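PDB 1J6O: TatD-related deoxyribonuclease from Thermotoga maritima, which probably acts as a metal-dependent DNA nuclease, hydrolysing ester bonds of the DNA backbone. Local coordinates for residues 156-166 against 176-184; 198-209 against 239-247. All coordinates share one frame; numbering follows the deposited sequence.

Interaction 1. Residues 156-166 against 176-184; sequences LPEKRGVIHAF and FIDLGFLLG
Ile163 and Arg160 press on opposite faces of the Phe181 ring. Arg160 CB sits over its centre, 3.8 Å from the centroid, and Ile163 CD1 lies on the other face, offset toward the rim; both are CH-pi contacts. The branched Ile163 also reaches Phe176 with CD1, at 3.8 Å from CD1 of that ring, so one methyl ties helix to strand. In Phe166, CG anti to the backbone N (chi1 -180°) swings the ring alongside Leu183, the two side chains pointing the same way, with Leu183 CD1 over the ring centre. Replacing the Phe181 ring by an alanine's methyl is likely to open a gap between Arg160 CB and Ile163 CD1, leaving the Ile163 methyl free to turn.

Backbone bonds join the parallel strands: Leu182 N to Gly161 O, Ile163 N to Leu182 O at 2.9 Å, and Gly184 N to Ile163 O, nearly straight at 175°. Beyond them Phe166 N bonds Gly184 O at 3.0 Å. Two waters bridge Gly180 O to the N atoms of Arg160 and Gly161. Gly180, with positive phi, ends the helix in a Schellman motif, where a side chain would clash with Arg160 CG.

This is a right-handed beta-alpha-beta unit of a TIM-barrel, which carries the predicted metal ligand His164 next to Ile163.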
loop_
_atom_site.group_PDB
_atom_site.type_symbol
_atom_site.label_atom_id
_atom_site.label_comp_id
_atom_site.label_asym_id
_atom_site.label_seq_id
_atom_site.Cartn_x
_atom_site.Cartn_y
_atom_site.Cartn_z
ATOM N N LEU A 156 16.037 -4.122 -7.920
ATOM C CA LEU A 156 14.970 -4.088 -6.925
ATOM C C LEU A 156 15.262 -4.903 -5.674
ATOM O O LEU A 156 16.050 -5.845 -5.697
ATOM C CB LEU A 156 13.689 -4.615 -7.541
ATOM C CG LEU A 156 13.221 -3.839 -8.757
ATOM C CD1 LEU A 156 12.018 -4.529 -9.351
ATOM C CD2 LEU A 156 12.892 -2.423 -8.353
ATOM N N PRO A 157 14.604 -4.556 -4.556
ATOM C CA PRO A 157 14.813 -5.289 -3.304
ATOM C C PRO A 157 14.305 -6.715 -3.504
ATOM O O PRO A 157 13.425 -6.937 -4.345
ATOM C CB PRO A 157 13.943 -4.537 -2.299
ATOM C CG PRO A 157 13.692 -3.206 -2.930
ATOM C CD PRO A 157 13.590 -3.498 -4.391
ATOM N N GLU A 158 14.849 -7.655 -2.728
ATOM C CA GLU A 158 14.475 -9.077 -2.784
ATOM C C GLU A 158 12.957 -9.183 -2.843
ATOM O O GLU A 158 12.396 -9.775 -3.770
ATOM C CB GLU A 158 14.994 -9.809 -1.540
ATOM C CG GLU A 158 16.517 -9.924 -1.475
ATOM C CD GLU A 158 17.027 -10.321 -0.092
ATOM O OE1 GLU A 158 16.224 -10.351 0.867
ATOM O OE2 GLU A 158 18.240 -10.595 0.040
ATOM N N LYS A 159 12.300 -8.627 -1.833
ATOM C CA LYS A 159 10.839 -8.631 -1.759
ATOM C C LYS A 159 10.523 -7.322 -2.482
ATOM O O LYS A 159 10.653 -6.255 -1.896
ATOM C CB LYS A 159 10.373 -8.515 -0.303
ATOM C CG LYS A 159 10.797 -9.647 0.619
ATOM C CD LYS A 159 9.644 -10.617 0.838
ATOM C CE LYS A 159 10.054 -11.782 1.729
ATOM N NZ LYS A 159 10.589 -11.299 3.026
ATOM N N ARG A 160 10.132 -7.398 -3.743
ATOM C CA ARG A 160 9.819 -6.207 -4.526
ATOM C C ARG A 160 8.829 -5.263 -3.840
ATOM O O ARG A 160 9.104 -4.056 -3.672
ATOM C CB ARG A 160 9.284 -6.630 -5.885
ATOM C CG ARG A 160 10.153 -7.698 -6.544
ATOM C CD ARG A 160 10.802 -7.196 -7.800
ATOM N NE ARG A 160 11.596 -8.236 -8.453
ATOM C CZ ARG A 160 12.743 -8.713 -7.983
ATOM N NH1 ARG A 160 13.252 -8.255 -6.842
ATOM N NH2 ARG A 160 13.394 -9.639 -8.674
ATOM N N GLY A 161 7.679 -5.802 -3.463
ATOM C CA GLY A 161 6.683 -4.969 -2.805
ATOM C C GLY A 161 5.262 -5.108 -3.316
ATOM O O GLY A 161 4.817 -6.170 -3.765
ATOM N N VAL A 162 4.546 -3.995 -3.265
ATOM C CA VAL A 162 3.170 -3.961 -3.698
ATOM C C VAL A 162 2.843 -2.757 -4.543
ATOM O O VAL A 162 3.337 -1.659 -4.271
ATOM C CB VAL A 162 2.254 -3.864 -2.462
ATOM C CG1 VAL A 162 0.829 -3.996 -2.864
ATOM C CG2 VAL A 162 2.668 -4.929 -1.404
ATOM N N ILE A 163 2.003 -2.957 -5.554
ATOM C CA ILE A 163 1.564 -1.860 -6.424
ATOM C C ILE A 163 0.221 -1.650 -5.729
ATOM O O ILE A 163 -0.746 -2.408 -5.915
ATOM C CB ILE A 163 1.332 -2.295 -7.872
ATOM C CG1 ILE A 163 2.630 -2.885 -8.439
ATOM C CG2 ILE A 163 0.863 -1.089 -8.698
ATOM C CD1 ILE A 163 3.837 -1.933 -8.334
ATOM N N HIS A 164 0.152 -0.620 -4.908
ATOM C CA HIS A 164 -1.070 -0.355 -4.176
ATOM C C HIS A 164 -2.244 0.177 -4.997
ATOM O O HIS A 164 -2.049 0.818 -6.026
ATOM C CB HIS A 164 -0.696 0.542 -2.987
ATOM C CG HIS A 164 -1.256 1.919 -3.042
ATOM N ND1 HIS A 164 -2.474 2.251 -2.486
ATOM C CD2 HIS A 164 -0.750 3.067 -3.553
ATOM C CE1 HIS A 164 -2.694 3.541 -2.656
ATOM N NE2 HIS A 164 -1.663 4.057 -3.299
ATOM N N ALA A 165 -3.459 -0.122 -4.548
ATOM C CA ALA A 165 -4.687 0.324 -5.240
ATOM C C ALA A 165 -4.532 0.083 -6.738
ATOM O O ALA A 165 -4.800 0.979 -7.564
ATOM C CB ALA A 165 -4.933 1.817 -4.972
ATOM N N PHE A 166 -4.109 -1.130 -7.081
ATOM C CA PHE A 166 -3.904 -1.501 -8.484
ATOM C C PHE A 166 -5.128 -1.095 -9.303
ATOM O O PHE A 166 -6.253 -1.496 -8.997
ATOM C CB PHE A 166 -3.673 -3.007 -8.632
ATOM C CG PHE A 166 -3.451 -3.421 -10.048
ATOM C CD1 PHE A 166 -2.237 -3.166 -10.668
ATOM C CD2 PHE A 166 -4.469 -4.014 -10.779
ATOM C CE1 PHE A 166 -2.035 -3.497 -12.008
ATOM C CE2 PHE A 166 -4.269 -4.344 -12.124
ATOM C CZ PHE A 166 -3.057 -4.084 -12.726
ATOM N N PHE A 176 3.331 -6.848 -13.839
ATOM C CA PHE A 176 3.886 -6.494 -12.539
ATOM C C PHE A 176 4.054 -7.718 -11.657
ATOM O O PHE A 176 5.045 -7.845 -10.925
ATOM C CB PHE A 176 3.010 -5.428 -11.889
ATOM C CG PHE A 176 3.308 -4.048 -12.388
ATOM C CD1 PHE A 176 4.347 -3.309 -11.823
ATOM C CD2 PHE A 176 2.592 -3.503 -13.454
ATOM C CE1 PHE A 176 4.668 -2.030 -12.316
ATOM C CE2 PHE A 176 2.902 -2.229 -13.957
ATOM C CZ PHE A 176 3.953 -1.491 -13.378
ATOM N N ILE A 177 3.094 -8.628 -11.730
ATOM C CA ILE A 177 3.201 -9.840 -10.924
ATOM C C ILE A 177 4.473 -10.566 -11.382
ATOM O O ILE A 177 5.257 -11.066 -10.562
ATOM C CB ILE A 177 1.989 -10.741 -11.138
ATOM C CG1 ILE A 177 0.794 -10.153 -10.383
ATOM C CG2 ILE A 177 2.303 -12.183 -10.712
ATOM C CD1 ILE A 177 -0.448 -10.931 -10.588
ATOM N N ASP A 178 4.705 -10.597 -12.692
ATOM C CA ASP A 178 5.896 -11.271 -13.183
ATOM C C ASP A 178 7.174 -10.604 -12.726
ATOM O O ASP A 178 8.196 -11.259 -12.618
ATOM C CB ASP A 178 5.880 -11.386 -14.708
ATOM C CG ASP A 178 4.908 -12.436 -15.192
ATOM O OD1 ASP A 178 4.543 -13.326 -14.378
ATOM O OD2 ASP A 178 4.517 -12.377 -16.383
ATOM N N LEU A 179 7.120 -9.303 -12.443
ATOM C CA LEU A 179 8.307 -8.579 -11.985
ATOM C C LEU A 179 8.535 -8.906 -10.510
ATOM O O LEU A 179 9.611 -8.630 -9.958
ATOM C CB LEU A 179 8.106 -7.063 -12.165
ATOM C CG LEU A 179 9.284 -6.095 -12.044
ATOM C CD1 LEU A 179 10.440 -6.562 -12.908
ATOM C CD2 LEU A 179 8.832 -4.696 -12.496
ATOM N N GLY A 180 7.523 -9.493 -9.872
ATOM C CA GLY A 180 7.662 -9.845 -8.466
ATOM C C GLY A 180 6.837 -9.044 -7.456
ATOM O O GLY A 180 7.001 -9.200 -6.247
ATOM N N PHE A 181 5.959 -8.185 -7.947
ATOM C CA PHE A 181 5.125 -7.382 -7.057
ATOM C C PHE A 181 3.816 -8.054 -6.813
ATOM O O PHE A 181 3.434 -8.932 -7.572
ATOM C CB PHE A 181 4.805 -6.042 -7.705
ATOM C CG PHE A 181 5.917 -5.083 -7.656
ATOM C CD1 PHE A 181 6.882 -5.063 -8.661
ATOM C CD2 PHE A 181 6.042 -4.215 -6.587
ATOM C CE1 PHE A 181 7.963 -4.175 -8.584
ATOM C CE2 PHE A 181 7.101 -3.336 -6.506
ATOM C CZ PHE A 181 8.071 -3.313 -7.504
ATOM N N LEU A 182 3.155 -7.659 -5.721
ATOM C CA LEU A 182 1.847 -8.186 -5.378
ATOM C C LEU A 182 0.970 -6.951 -5.675
ATOM O O LEU A 182 1.492 -5.832 -5.804
ATOM C CB LEU A 182 1.755 -8.601 -3.913
ATOM C CG LEU A 182 1.836 -10.139 -3.837
ATOM C CD1 LEU A 182 3.197 -10.597 -4.309
ATOM C CD2 LEU A 182 1.541 -10.615 -2.429
ATOM N N LEU A 183 -0.332 -7.154 -5.800
ATOM C CA LEU A 183 -1.270 -6.072 -6.095
ATOM C C LEU A 183 -2.221 -5.774 -4.938
ATOM O O LEU A 183 -2.835 -6.682 -4.375
ATOM C CB LEU A 183 -2.101 -6.445 -7.335
ATOM C CG LEU A 183 -1.277 -6.979 -8.504
ATOM C CD1 LEU A 183 -2.219 -7.335 -9.631
ATOM C CD2 LEU A 183 -0.265 -5.931 -8.969
ATOM N N GLY A 184 -2.329 -4.493 -4.600
ATOM C CA GLY A 184 -3.200 -4.062 -3.522
ATOM C C GLY A 184 -4.616 -3.820 -4.006
ATOM O O GLY A 184 -4.863 -3.050 -4.952
HETATM O O HOH W 1 9.309 -10.081 -4.554
HETATM O O HOH W 2 6.241 -8.447 -3.564
#

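Interaction 2. Residues 198-209 against 239-247; sequences REVVKRVGLEYI and TISQVLGVP
Val243 has CG1 anti to its backbone N (chi1 163°) and CG2 anti to its carbonyl carbon, and this fork sets one methyl against each of two side chains on helix 198-204. CG2 meets Arg198 CD at 3.5 Å, while CG1 lies 3.8 Å from Lys202 CB. Leu244, with CG anti to the carbonyl carbon (chi1 -68°), reaches across so that CD1 touches Leu206 CD2 at 3.7 Å while CD2 rests on backbone, at Val201 O and Lys202 CA. Beta-branched Ile240 sends CG2 into the group formed by Val201 CG1, Leu206 CD2 and Ile209 CD1, the last 4.2 Å away.

The axes of segments 198-204 and 239-244 come within 9.4 Å at a crossing angle of -66°, a steep packing that concentrates contact on these few residues. Arg198 lends its aliphatic chain to Val243 and Thr239 CG2, while its guanidinium bonds the carbonyls of Val189, Tyr191 and Pro192. Lys202 runs fully extended past Val243, and its NZ holds a water, 2.7 Å away, that donates to Val243 O. Gly205 and Gly245 both take positive phi as their helices end, and Gly245 belongs to a Schellman motif.

With no direct hydrogen bond between the segments, cohesion rests on interlocking methyls and methylenes, and the polar ends of Arg198 and Lys202 turn to carbonyls and water at the margin.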
loop_
_atom_site.group_PDB
_atom_site.type_symbol
_atom_site.label_atom_id
_atom_site.label_comp_id
_atom_site.label_asym_id
_atom_site.label_seq_id
_atom_site.Cartn_x
_atom_site.Cartn_y
_atom_site.Cartn_z
ATOM N N ARG A 198 -12.874 -6.304 -10.732
ATOM C CA ARG A 198 -13.299 -7.608 -10.253
ATOM C C ARG A 198 -12.835 -8.720 -11.197
ATOM O O ARG A 198 -12.409 -9.797 -10.758
ATOM C CB ARG A 198 -14.820 -7.652 -10.072
ATOM C CG ARG A 198 -15.301 -7.003 -8.773
ATOM C CD ARG A 198 -16.792 -7.285 -8.467
ATOM N NE ARG A 198 -17.713 -6.549 -9.341
ATOM C CZ ARG A 198 -17.950 -5.236 -9.282
ATOM N NH1 ARG A 198 -17.343 -4.459 -8.386
ATOM N NH2 ARG A 198 -18.817 -4.689 -10.115
ATOM N N GLU A 199 -12.902 -8.457 -12.497
ATOM C CA GLU A 199 -12.475 -9.464 -13.465
ATOM C C GLU A 199 -10.966 -9.704 -13.290
ATOM O O GLU A 199 -10.487 -10.835 -13.436
ATOM C CB GLU A 199 -12.803 -9.004 -14.889
ATOM C CG GLU A 199 -12.547 -10.059 -15.981
ATOM C CD GLU A 199 -13.308 -11.386 -15.761
ATOM O OE1 GLU A 199 -14.520 -11.358 -15.406
ATOM O OE2 GLU A 199 -12.692 -12.467 -15.954
ATOM N N VAL A 200 -10.222 -8.646 -12.966
ATOM C CA VAL A 200 -8.768 -8.753 -12.764
ATOM C C VAL A 200 -8.483 -9.633 -11.545
ATOM O O VAL A 200 -7.620 -10.519 -11.566
ATOM C CB VAL A 200 -8.121 -7.374 -12.507
ATOM C CG1 VAL A 200 -6.669 -7.561 -12.111
ATOM C CG2 VAL A 200 -8.209 -6.509 -13.758
ATOM N N VAL A 201 -9.197 -9.369 -10.463
ATOM C CA VAL A 201 -9.014 -10.152 -9.257
ATOM C C VAL A 201 -9.318 -11.621 -9.571
ATOM O O VAL A 201 -8.629 -12.531 -9.102
ATOM C CB VAL A 201 -9.966 -9.673 -8.132
ATOM C CG1 VAL A 201 -9.989 -10.687 -7.021
ATOM C CG2 VAL A 201 -9.478 -8.339 -7.580
ATOM N N LYS A 202 -10.351 -11.839 -10.380
ATOM C CA LYS A 202 -10.746 -13.194 -10.753
ATOM C C LYS A 202 -9.637 -13.948 -11.503
ATOM O O LYS A 202 -9.395 -15.134 -11.248
ATOM C CB LYS A 202 -12.025 -13.137 -11.600
ATOM C CG LYS A 202 -12.776 -14.468 -11.720
ATOM C CD LYS A 202 -14.201 -14.233 -12.236
ATOM C CE LYS A 202 -14.951 -15.550 -12.500
ATOM N NZ LYS A 202 -16.367 -15.314 -12.973
ATOM N N ARG A 203 -8.966 -13.246 -12.409
ATOM C CA ARG A 203 -7.883 -13.819 -13.215
ATOM C C ARG A 203 -6.579 -14.010 -12.468
ATOM O O ARG A 203 -5.858 -14.987 -12.689
ATOM C CB ARG A 203 -7.570 -12.917 -14.417
ATOM C CG ARG A 203 -8.739 -12.583 -15.341
ATOM C CD ARG A 203 -9.087 -13.732 -16.267
ATOM N NE ARG A 203 -8.021 -14.017 -17.234
ATOM C CZ ARG A 203 -7.646 -13.193 -18.213
ATOM N NH1 ARG A 203 -8.240 -12.015 -18.370
ATOM N NH2 ARG A 203 -6.684 -13.554 -19.052
ATOM N N VAL A 204 -6.263 -13.071 -11.584
ATOM C CA VAL A 204 -5.023 -13.145 -10.825
ATOM C C VAL A 204 -5.015 -14.135 -9.664
ATOM O O VAL A 204 -4.021 -14.824 -9.436
ATOM C CB VAL A 204 -4.641 -11.742 -10.308
ATOM C CG1 VAL A 204 -3.420 -11.827 -9.423
ATOM C CG2 VAL A 204 -4.368 -10.819 -11.508
ATOM N N GLY A 205 -6.103 -14.192 -8.910
ATOM C CA GLY A 205 -6.128 -15.124 -7.807
ATOM C C GLY A 205 -5.485 -14.619 -6.530
ATOM O O GLY A 205 -4.817 -13.583 -6.512
ATOM N N LEU A 206 -5.653 -15.396 -5.467
ATOM C CA LEU A 206 -5.118 -15.052 -4.165
ATOM C C LEU A 206 -3.618 -15.052 -3.933
ATOM O O LEU A 206 -3.150 -14.433 -2.988
ATOM C CB LEU A 206 -5.777 -15.926 -3.096
ATOM C CG LEU A 206 -7.286 -15.720 -2.870
ATOM C CD1 LEU A 206 -7.741 -16.669 -1.769
ATOM C CD2 LEU A 206 -7.590 -14.286 -2.436
ATOM N N GLU A 207 -2.847 -15.728 -4.774
ATOM C CA GLU A 207 -1.412 -15.759 -4.569
ATOM C C GLU A 207 -0.733 -14.409 -4.815
ATOM O O GLU A 207 0.378 -14.168 -4.339
ATOM C CB GLU A 207 -0.789 -16.802 -5.507
ATOM C CG GLU A 207 0.649 -17.132 -5.204
ATOM C CD GLU A 207 1.264 -18.085 -6.225
ATOM O OE1 GLU A 207 0.551 -19.002 -6.697
ATOM O OE2 GLU A 207 2.466 -17.919 -6.539
ATOM N N TYR A 208 -1.414 -13.509 -5.507
ATOM C CA TYR A 208 -0.799 -12.216 -5.799
ATOM C C TYR A 208 -1.466 -10.959 -5.285
ATOM O O TYR A 208 -1.196 -9.879 -5.786
ATOM C CB TYR A 208 -0.641 -12.101 -7.313
ATOM C CG TYR A 208 0.144 -13.256 -7.877
ATOM C CD1 TYR A 208 1.465 -13.460 -7.489
ATOM C CD2 TYR A 208 -0.450 -14.182 -8.732
ATOM C CE1 TYR A 208 2.188 -14.572 -7.925
ATOM C CE2 TYR A 208 0.273 -15.310 -9.181
ATOM C CZ TYR A 208 1.586 -15.487 -8.764
ATOM O OH TYR A 208 2.325 -16.577 -9.159
ATOM N N ILE A 209 -2.305 -11.071 -4.277
ATOM C CA ILE A 209 -2.952 -9.865 -3.789
ATOM C C ILE A 209 -2.907 -9.656 -2.278
ATOM O O ILE A 209 -2.794 -10.608 -1.513
ATOM C CB ILE A 209 -4.439 -9.855 -4.177
ATOM C CG1 ILE A 209 -5.126 -11.068 -3.576
ATOM C CG2 ILE A 209 -4.613 -9.916 -5.713
ATOM C CD1 ILE A 209 -6.632 -11.062 -3.723
ATOM N N THR A 239 -16.337 -9.193 -1.011
ATOM C CA THR A 239 -16.415 -9.139 -2.464
ATOM C C THR A 239 -15.405 -10.076 -3.116
ATOM O O THR A 239 -15.752 -10.826 -4.044
ATOM C CB THR A 239 -16.214 -7.685 -2.981
ATOM O OG1 THR A 239 -17.316 -6.877 -2.543
ATOM C CG2 THR A 239 -16.130 -7.634 -4.505
ATOM N N ILE A 240 -14.156 -10.044 -2.647
ATOM C CA ILE A 240 -13.140 -10.915 -3.236
ATOM C C ILE A 240 -13.541 -12.369 -3.133
ATOM O O ILE A 240 -13.390 -13.123 -4.098
ATOM C CB ILE A 240 -11.765 -10.709 -2.570
ATOM C CG1 ILE A 240 -11.263 -9.292 -2.898
ATOM C CG2 ILE A 240 -10.760 -11.773 -3.049
ATOM C CD1 ILE A 240 -9.965 -8.924 -2.161
ATOM N N SER A 241 -14.055 -12.767 -1.977
ATOM C CA SER A 241 -14.472 -14.153 -1.789
ATOM C C SER A 241 -15.620 -14.514 -2.744
ATOM O O SER A 241 -15.667 -15.619 -3.306
ATOM C CB SER A 241 -14.904 -14.383 -0.336
ATOM O OG SER A 241 -16.139 -13.741 -0.037
ATOM N N GLN A 242 -16.535 -13.579 -2.960
ATOM C CA GLN A 242 -17.653 -13.868 -3.847
ATOM C C GLN A 242 -17.204 -13.967 -5.296
ATOM O O GLN A 242 -17.617 -14.866 -6.035
ATOM C CB GLN A 242 -18.720 -12.790 -3.689
ATOM C CG GLN A 242 -19.210 -12.720 -2.263
ATOM C CD GLN A 242 -20.148 -11.582 -2.013
ATOM O OE1 GLN A 242 -20.072 -10.537 -2.669
ATOM N NE2 GLN A 242 -21.036 -11.760 -1.042
ATOM N N VAL A 243 -16.339 -13.052 -5.706
ATOM C CA VAL A 243 -15.862 -13.078 -7.081
ATOM C C VAL A 243 -15.026 -14.323 -7.390
ATOM O O VAL A 243 -15.046 -14.830 -8.526
ATOM C CB VAL A 243 -15.035 -11.806 -7.399
ATOM C CG1 VAL A 243 -14.200 -12.017 -8.670
ATOM C CG2 VAL A 243 -15.974 -10.595 -7.583
ATOM N N LEU A 244 -14.299 -14.824 -6.394
ATOM C CA LEU A 244 -13.462 -16.002 -6.588
ATOM C C LEU A 244 -14.160 -17.294 -6.232
ATOM O O LEU A 244 -13.612 -18.370 -6.456
ATOM C CB LEU A 244 -12.196 -15.906 -5.742
ATOM C CG LEU A 244 -11.194 -14.825 -6.152
ATOM C CD1 LEU A 244 -10.107 -14.755 -5.101
ATOM C CD2 LEU A 244 -10.608 -15.145 -7.507
ATOM N N GLY A 245 -15.355 -17.178 -5.668
ATOM C CA GLY A 245 -16.099 -18.359 -5.281
ATOM C C GLY A 245 -15.395 -19.168 -4.201
ATOM O O GLY A 245 -15.397 -20.408 -4.257
ATOM N N VAL A 246 -14.786 -18.497 -3.218
ATOM C CA VAL A 246 -14.091 -19.205 -2.140
ATOM C C VAL A 246 -14.496 -18.667 -0.758
ATOM O O VAL A 246 -15.055 -17.576 -0.644
ATOM C CB VAL A 246 -12.531 -19.121 -2.291
ATOM C CG1 VAL A 246 -12.115 -19.611 -3.675
ATOM C CG2 VAL A 246 -12.035 -17.687 -2.065
ATOM N N PRO A 247 -14.249 -19.440 0.307
ATOM C CA PRO A 247 -14.621 -18.950 1.641
ATOM C C PRO A 247 -13.848 -17.664 2.017
ATOM O O PRO A 247 -12.724 -17.443 1.538
ATOM C CB PRO A 247 -14.246 -20.117 2.559
ATOM C CG PRO A 247 -14.287 -21.320 1.660
ATOM C CD PRO A 247 -13.732 -20.816 0.355
HETATM O O HOH W 3 -17.299 -14.474 -10.532
#

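Interactions 1 and 2 follow one another along the chain, their centres about 17 Å apart, and meet where strand 181-185 lies beside strand 209-211. There Leu183 N probably bonds Tyr208 O, 2.9 Å away, and Ile177 CD1 packs on Val204 CG1 and Tyr208 CB, so the helix of interaction 1 leans on the next helix of the barrel. Interaction 1 carries the predicted metal ligand His164, whose side chain lies about 3 Å, between nearest atoms, from those of Glu103 and His139 and bonds Glu212 through ND1. Interaction 2 is more peripheral: the nearest side-chain atoms of Ile209 and His164 remain about 11 Å apart, and helices 195-204 and 233-244 pack outside the sheet.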